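Local coordinates for protein putative kinase (Chloroflexus aurantiacus, PDB 2RHM) that is of uncharacterised function but adopts the P-loop nucleoside triphosphate hydrolase fold and probably acts as a kinase that transfers phosphate from a nucleotide, at residues B[6-11]-B[105-110]; B[31-36]-B[79-84]. One frame throughout, in Å; residues are numbered along the deposited sequence.

Interaction 1 of 2, residues B[6-11]-B[105-110]; sequences ALIIVT and TPIQIR
Leu7, Ile9 and Thr11 exchange backbone hydrogen bonds with Thr105, Ile107 and Ile109, pairing two parallel strands at the centre of the sheet. The first of five bonds, from Leu7 N to Thr105 O at 3.0 Å, reaches its carbonyl from above the plane; the bonds tighten further along, and Thr11 N lies 2.8 Å from Ile109 O. CA-H groups add weaker contacts to the same carbonyls, as where Ile8 CA stands 3.3 Å from Ile107 O.

Apolar contacts follow on both faces. Ile9 and Pro106 lie side by side, with Ile9 CD1 4.1 Å from Pro106 CB. On the other face Ile8 CG1 approaches Ile107 CB at 4.3 Å, beneath helices 18-29 and 175-187.

With Thr11 OG1 anti to the backbone N (chi1 -167°), CG2 falls between that N and the carbonyl carbon and rests 3.6 Å from Gln108 OE1 and 3.9 Å from Arg110 CB. The polar ends find partners beyond the two strands, Gln108 OE1 accepting from Leu156 N and Arg110 NH1 donating to Ile153 O. The ladder thus satisfies the N-H groups of Leu7, Ile9 and Thr11; Ile8 and Val10 bond to strand 80-83, holding strand 6-12 from both sides before the probable Walker A loop.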
loop_
_atom_site.group_PDB
_atom_site.type_symbol
_atom_site.label_atom_id
_atom_site.label_comp_id
_atom_site.label_asym_id
_atom_site.label_seq_id
_atom_site.Cartn_x
_atom_site.Cartn_y
_atom_site.Cartn_z
ATOM N N ALA B 6 15.744 1.299 5.886
ATOM C CA ALA B 6 16.265 0.764 4.639
ATOM C C ALA B 6 15.151 0.593 3.635
ATOM O O ALA B 6 14.015 0.265 3.995
ATOM C CB ALA B 6 16.958 -0.583 4.862
ATOM N N LEU B 7 15.480 0.824 2.364
ATOM C CA LEU B 7 14.558 0.556 1.273
ATOM C C LEU B 7 15.246 -0.480 0.395
ATOM O O LEU B 7 16.296 -0.199 -0.175
ATOM C CB LEU B 7 14.247 1.821 0.476
ATOM C CG LEU B 7 13.460 1.599 -0.825
ATOM C CD1 LEU B 7 12.180 0.836 -0.553
ATOM C CD2 LEU B 7 13.131 2.916 -1.536
ATOM N N ILE B 8 14.678 -1.687 0.350
ATOM C CA ILE B 8 15.250 -2.792 -0.399
ATOM C C ILE B 8 14.526 -2.875 -1.721
ATOM O O ILE B 8 13.332 -3.154 -1.755
ATOM C CB ILE B 8 15.146 -4.123 0.392
ATOM C CG1 ILE B 8 15.884 -3.977 1.740
ATOM C CG2 ILE B 8 15.703 -5.270 -0.429
ATOM C CD1 ILE B 8 15.379 -4.915 2.782
ATOM N N ILE B 9 15.263 -2.602 -2.797
ATOM C CA ILE B 9 14.716 -2.589 -4.128
ATOM C C ILE B 9 15.079 -3.891 -4.824
ATOM O O ILE B 9 16.253 -4.214 -4.977
ATOM C CB ILE B 9 15.259 -1.392 -4.950
ATOM C CG1 ILE B 9 14.851 -0.063 -4.297
ATOM C CG2 ILE B 9 14.806 -1.461 -6.417
ATOM C CD1 ILE B 9 15.934 0.522 -3.402
ATOM N N VAL B 10 14.059 -4.641 -5.203
ATOM C CA VAL B 10 14.252 -5.855 -5.986
ATOM C C VAL B 10 13.758 -5.623 -7.391
ATOM O O VAL B 10 12.572 -5.372 -7.615
ATOM C CB VAL B 10 13.550 -7.077 -5.377
ATOM C CG1 VAL B 10 13.903 -8.319 -6.154
ATOM C CG2 VAL B 10 13.947 -7.246 -3.920
ATOM N N THR B 11 14.695 -5.691 -8.338
ATOM C CA THR B 11 14.391 -5.401 -9.731
ATOM C C THR B 11 14.784 -6.568 -10.631
ATOM O O THR B 11 15.395 -7.523 -10.191
ATOM C CB THR B 11 15.055 -4.096 -10.185
ATOM O OG1 THR B 11 14.488 -3.683 -11.440
ATOM C CG2 THR B 11 16.551 -4.269 -10.283
ATOM N N THR B 105 17.830 4.417 3.140
ATOM C CA THR B 105 19.115 3.906 2.717
ATOM C C THR B 105 18.849 2.750 1.764
ATOM O O THR B 105 18.290 1.730 2.181
ATOM C CB THR B 105 19.904 3.375 3.925
ATOM O OG1 THR B 105 20.136 4.441 4.853
ATOM C CG2 THR B 105 21.228 2.835 3.481
ATOM N N PRO B 106 19.248 2.885 0.478
ATOM C CA PRO B 106 18.942 1.853 -0.517
ATOM C C PRO B 106 19.840 0.623 -0.501
ATOM O O PRO B 106 21.060 0.728 -0.282
ATOM C CB PRO B 106 19.118 2.590 -1.842
ATOM C CG PRO B 106 20.225 3.548 -1.556
ATOM C CD PRO B 106 20.017 4.000 -0.116
ATOM N N ILE B 107 19.214 -0.530 -0.725
ATOM C CA ILE B 107 19.902 -1.798 -0.924
ATOM C C ILE B 107 19.205 -2.386 -2.145
ATOM O O ILE B 107 17.986 -2.444 -2.171
ATOM C CB ILE B 107 19.739 -2.740 0.263
ATOM C CG1 ILE B 107 20.342 -2.112 1.534
ATOM C CG2 ILE B 107 20.424 -4.092 -0.053
ATOM C CD1 ILE B 107 20.034 -2.896 2.799
ATOM N N GLN B 108 19.953 -2.805 -3.157
ATOM C CA GLN B 108 19.343 -3.228 -4.409
ATOM C C GLN B 108 19.765 -4.625 -4.833
ATOM O O GLN B 108 20.949 -4.988 -4.737
ATOM C CB GLN B 108 19.646 -2.219 -5.534
ATOM C CG GLN B 108 18.856 -2.471 -6.819
ATOM C CD GLN B 108 18.996 -1.354 -7.875
ATOM O OE1 GLN B 108 18.341 -1.408 -8.916
ATOM N NE2 GLN B 108 19.833 -0.347 -7.603
ATOM N N ILE B 109 18.770 -5.423 -5.194
ATOM C CA ILE B 109 18.981 -6.768 -5.747
ATOM C C ILE B 109 18.379 -6.818 -7.147
ATOM O O ILE B 109 17.191 -6.500 -7.352
ATOM C CB ILE B 109 18.365 -7.871 -4.879
ATOM C CG1 ILE B 109 18.900 -7.783 -3.459
ATOM C CG2 ILE B 109 18.681 -9.245 -5.470
ATOM C CD1 ILE B 109 18.331 -8.769 -2.552
ATOM N N ARG B 110 19.222 -7.165 -8.113
ATOM C CA ARG B 110 18.811 -7.266 -9.493
ATOM C C ARG B 110 18.808 -8.733 -9.896
ATOM O O ARG B 110 19.799 -9.430 -9.731
ATOM C CB ARG B 110 19.727 -6.484 -10.428
ATOM C CG ARG B 110 19.383 -6.774 -11.875
ATOM C CD ARG B 110 20.278 -6.098 -12.844
ATOM N NE ARG B 110 21.674 -6.507 -12.716
ATOM C CZ ARG B 110 22.598 -6.244 -13.627
ATOM N NH1 ARG B 110 22.272 -5.600 -14.732
ATOM N NH2 ARG B 110 23.853 -6.642 -13.448
#

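Interaction 2 of 2, residues B[31-36]-B[79-84]; sequences LPLLSK and SLIMES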
loop_
_atom_site.group_PDB
_atom_site.type_symbol
_atom_site.label_atom_id
_atom_site.label_comp_id
_atom_site.label_asym_id
_atom_site.label_seq_id
_atom_site.Cartn_x
_atom_site.Cartn_y
_atom_site.Cartn_z
ATOM N N LEU B 31 9.791 -8.119 6.792
ATOM C CA LEU B 31 9.534 -6.754 6.310
ATOM C C LEU B 31 8.332 -6.713 5.378
ATOM O O LEU B 31 7.980 -7.726 4.745
ATOM C CB LEU B 31 10.769 -6.183 5.589
ATOM C CG LEU B 31 12.048 -5.987 6.413
ATOM C CD1 LEU B 31 13.166 -5.530 5.501
ATOM C CD2 LEU B 31 11.825 -4.994 7.540
ATOM N N PRO B 32 7.673 -5.540 5.302
ATOM C CA PRO B 32 6.572 -5.363 4.367
ATOM C C PRO B 32 7.082 -5.425 2.936
ATOM O O PRO B 32 8.230 -5.031 2.650
ATOM C CB PRO B 32 6.037 -3.954 4.676
ATOM C CG PRO B 32 6.684 -3.544 5.934
ATOM C CD PRO B 32 7.946 -4.313 6.066
ATOM N N LEU B 33 6.233 -5.965 2.068
ATOM C CA LEU B 33 6.553 -6.113 0.649
ATOM C C LEU B 33 5.501 -5.441 -0.215
ATOM O O LEU B 33 4.324 -5.785 -0.155
ATOM C CB LEU B 33 6.610 -7.595 0.293
ATOM C CG LEU B 33 6.816 -7.978 -1.171
ATOM C CD1 LEU B 33 8.163 -7.407 -1.657
ATOM C CD2 LEU B 33 6.752 -9.491 -1.309
ATOM N N LEU B 34 5.948 -4.489 -1.029
ATOM C CA LEU B 34 5.092 -3.833 -2.011
ATOM C C LEU B 34 5.529 -4.237 -3.404
ATOM O O LEU B 34 6.659 -3.984 -3.793
ATOM C CB LEU B 34 5.180 -2.327 -1.834
ATOM C CG LEU B 34 5.037 -1.800 -0.409
ATOM C CD1 LEU B 34 5.281 -0.305 -0.445
ATOM C CD2 LEU B 34 3.677 -2.093 0.181
ATOM N N SER B 35 4.654 -4.897 -4.151
ATOM C CA SER B 35 4.966 -5.442 -5.464
ATOM C C SER B 35 4.077 -4.807 -6.526
ATOM O O SER B 35 2.861 -4.763 -6.350
ATOM C CB SER B 35 4.712 -6.956 -5.457
ATOM O OG SER B 35 4.509 -7.478 -6.783
ATOM N N LYS B 36 4.654 -4.348 -7.631
ATOM C CA LYS B 36 3.846 -3.696 -8.666
ATOM C C LYS B 36 2.767 -4.646 -9.172
ATOM O O LYS B 36 1.593 -4.277 -9.251
ATOM C CB LYS B 36 4.697 -3.192 -9.848
ATOM C CG LYS B 36 3.851 -2.536 -10.941
ATOM C CD LYS B 36 4.654 -2.187 -12.198
ATOM C CE LYS B 36 5.045 -3.394 -12.994
ATOM N NZ LYS B 36 5.587 -3.025 -14.345
ATOM N N SER B 79 11.561 -0.199 7.638
ATOM C CA SER B 79 12.180 -0.605 6.396
ATOM C C SER B 79 11.173 -1.406 5.559
ATOM O O SER B 79 10.169 -1.922 6.075
ATOM C CB SER B 79 13.435 -1.428 6.679
ATOM O OG SER B 79 14.370 -0.693 7.460
ATOM N N LEU B 80 11.433 -1.518 4.265
ATOM C CA LEU B 80 10.502 -2.217 3.392
ATOM C C LEU B 80 11.157 -2.657 2.098
ATOM O O LEU B 80 12.235 -2.202 1.737
ATOM C CB LEU B 80 9.292 -1.324 3.108
ATOM C CG LEU B 80 9.516 -0.156 2.153
ATOM C CD1 LEU B 80 8.965 -0.504 0.837
ATOM C CD2 LEU B 80 8.823 1.095 2.624
ATOM N N ILE B 81 10.479 -3.573 1.427
ATOM C CA ILE B 81 10.916 -4.126 0.161
ATOM C C ILE B 81 9.935 -3.668 -0.921
ATOM O O ILE B 81 8.699 -3.769 -0.755
ATOM C CB ILE B 81 10.917 -5.660 0.200
ATOM C CG1 ILE B 81 11.808 -6.190 1.340
ATOM C CG2 ILE B 81 11.333 -6.212 -1.164
ATOM C CD1 ILE B 81 11.418 -7.595 1.776
HETATM N N MSE B 82 10.479 -3.161 -2.017
HETATM C CA MSE B 82 9.696 -2.810 -3.195
HETATM C C MSE B 82 10.185 -3.677 -4.353
HETATM O O MSE B 82 11.373 -3.789 -4.598
HETATM C CB MSE B 82 9.827 -1.332 -3.585
HETATM C CG MSE B 82 9.285 -0.332 -2.570
HETATM SE SE MSE B 82 9.628 1.520 -3.135
HETATM C CE MSE B 82 8.843 1.233 -4.923
ATOM N N GLU B 83 9.238 -4.258 -5.081
ATOM C CA GLU B 83 9.572 -5.133 -6.196
ATOM C C GLU B 83 8.821 -4.726 -7.450
ATOM O O GLU B 83 7.591 -4.575 -7.432
ATOM C CB GLU B 83 9.255 -6.580 -5.828
ATOM C CG GLU B 83 9.481 -7.558 -6.967
ATOM C CD GLU B 83 8.232 -7.743 -7.850
ATOM O OE1 GLU B 83 7.165 -8.156 -7.338
ATOM O OE2 GLU B 83 8.323 -7.491 -9.066
ATOM N N SER B 84 9.572 -4.540 -8.536
ATOM C CA SER B 84 9.007 -4.248 -9.849
ATOM C C SER B 84 10.098 -4.417 -10.896
ATOM O O SER B 84 11.266 -4.598 -10.558
ATOM C CB SER B 84 8.508 -2.808 -9.905
ATOM O OG SER B 84 7.769 -2.583 -11.101
HETATM O O HOH W 1 8.174 -0.979 -13.388
#
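Glu83 and Ser35 meet through their side chains on strands 80-83 and 33-35, parallel neighbours at one side of the sheet. From Glu83 CB, 4.4 Å from Leu33 CD1, the chain goes to a CG anti to the backbone N (chi1 176°) and then bends at chi2 (-89°), which swings the carboxylate toward Ser35. OE1 accepts a 2.8 Å hydrogen bond from Ser35 OG, which comes to its syn side but 32° out of the carboxylate plane. OE2 forms a salt bridge with Lys18, the lysine of the probable Walker A motif. The carboxylate is therefore gripped through both oxygens. Ser35 OG has a second task: as N-cap of helix 36-47 it also bonds Ala38 N.

The backbones are joined by a regular parallel ladder, from Ile81 N to Pro32 O through to Lys36 N, which donates to Glu83 O at 3.0 Å as the helix begins. Beside it, Leu33 CD1 presses on Ile81 CG2 at 3.4 Å, tighter than ordinary van der Waals contact. On the other face Leu34 CD1 meets Leu80 CD1 at 3.9 Å, next to helix 52-75.

Further along, the aliphatic part of Lys36 lies alongside Ser84, its CD 3.3 Å from Ser84 OG. A water 2.8 Å from Ser84 OG is also weakly bound by Lys36 NZ, whose stronger partner is Asn85 OD1. Leu33 N turns outward and donates to Thr72 OG1 of the second subunit, so this edge of the sheet lies at the dimer interface. With one carboxylate oxygen bound by Ser35 and the other by Lys18, Glu83 joins strand 80-83 both to the start of helix 36-47 and to the probable P-loop lysine.

Interactions 1 and 2 are adjoining parts of one parallel sheet, their centres 9 Å apart, with strands 6-12 and 80-83 as inner neighbours. Ile8 stitches them together, its N lying 2.9 Å from Leu80 O and its O 2.9 Å from Met82 N, both probable hydrogen bonds; Ile8 CD1 also packs on Leu31 CD1 at 3.6 Å. The resulting strand order, 33-35, 80-83, 6-12, 105-112, 162-166, fits a P-loop kinase. Both contacts border the probable Walker A segment, Val10 touching Lys18. The bound benzoic acid, whose pocket includes Pro14 and Ala15 of that segment, lies about 7 Å from the Glu83 side chain and about 11 Å from that of Val10.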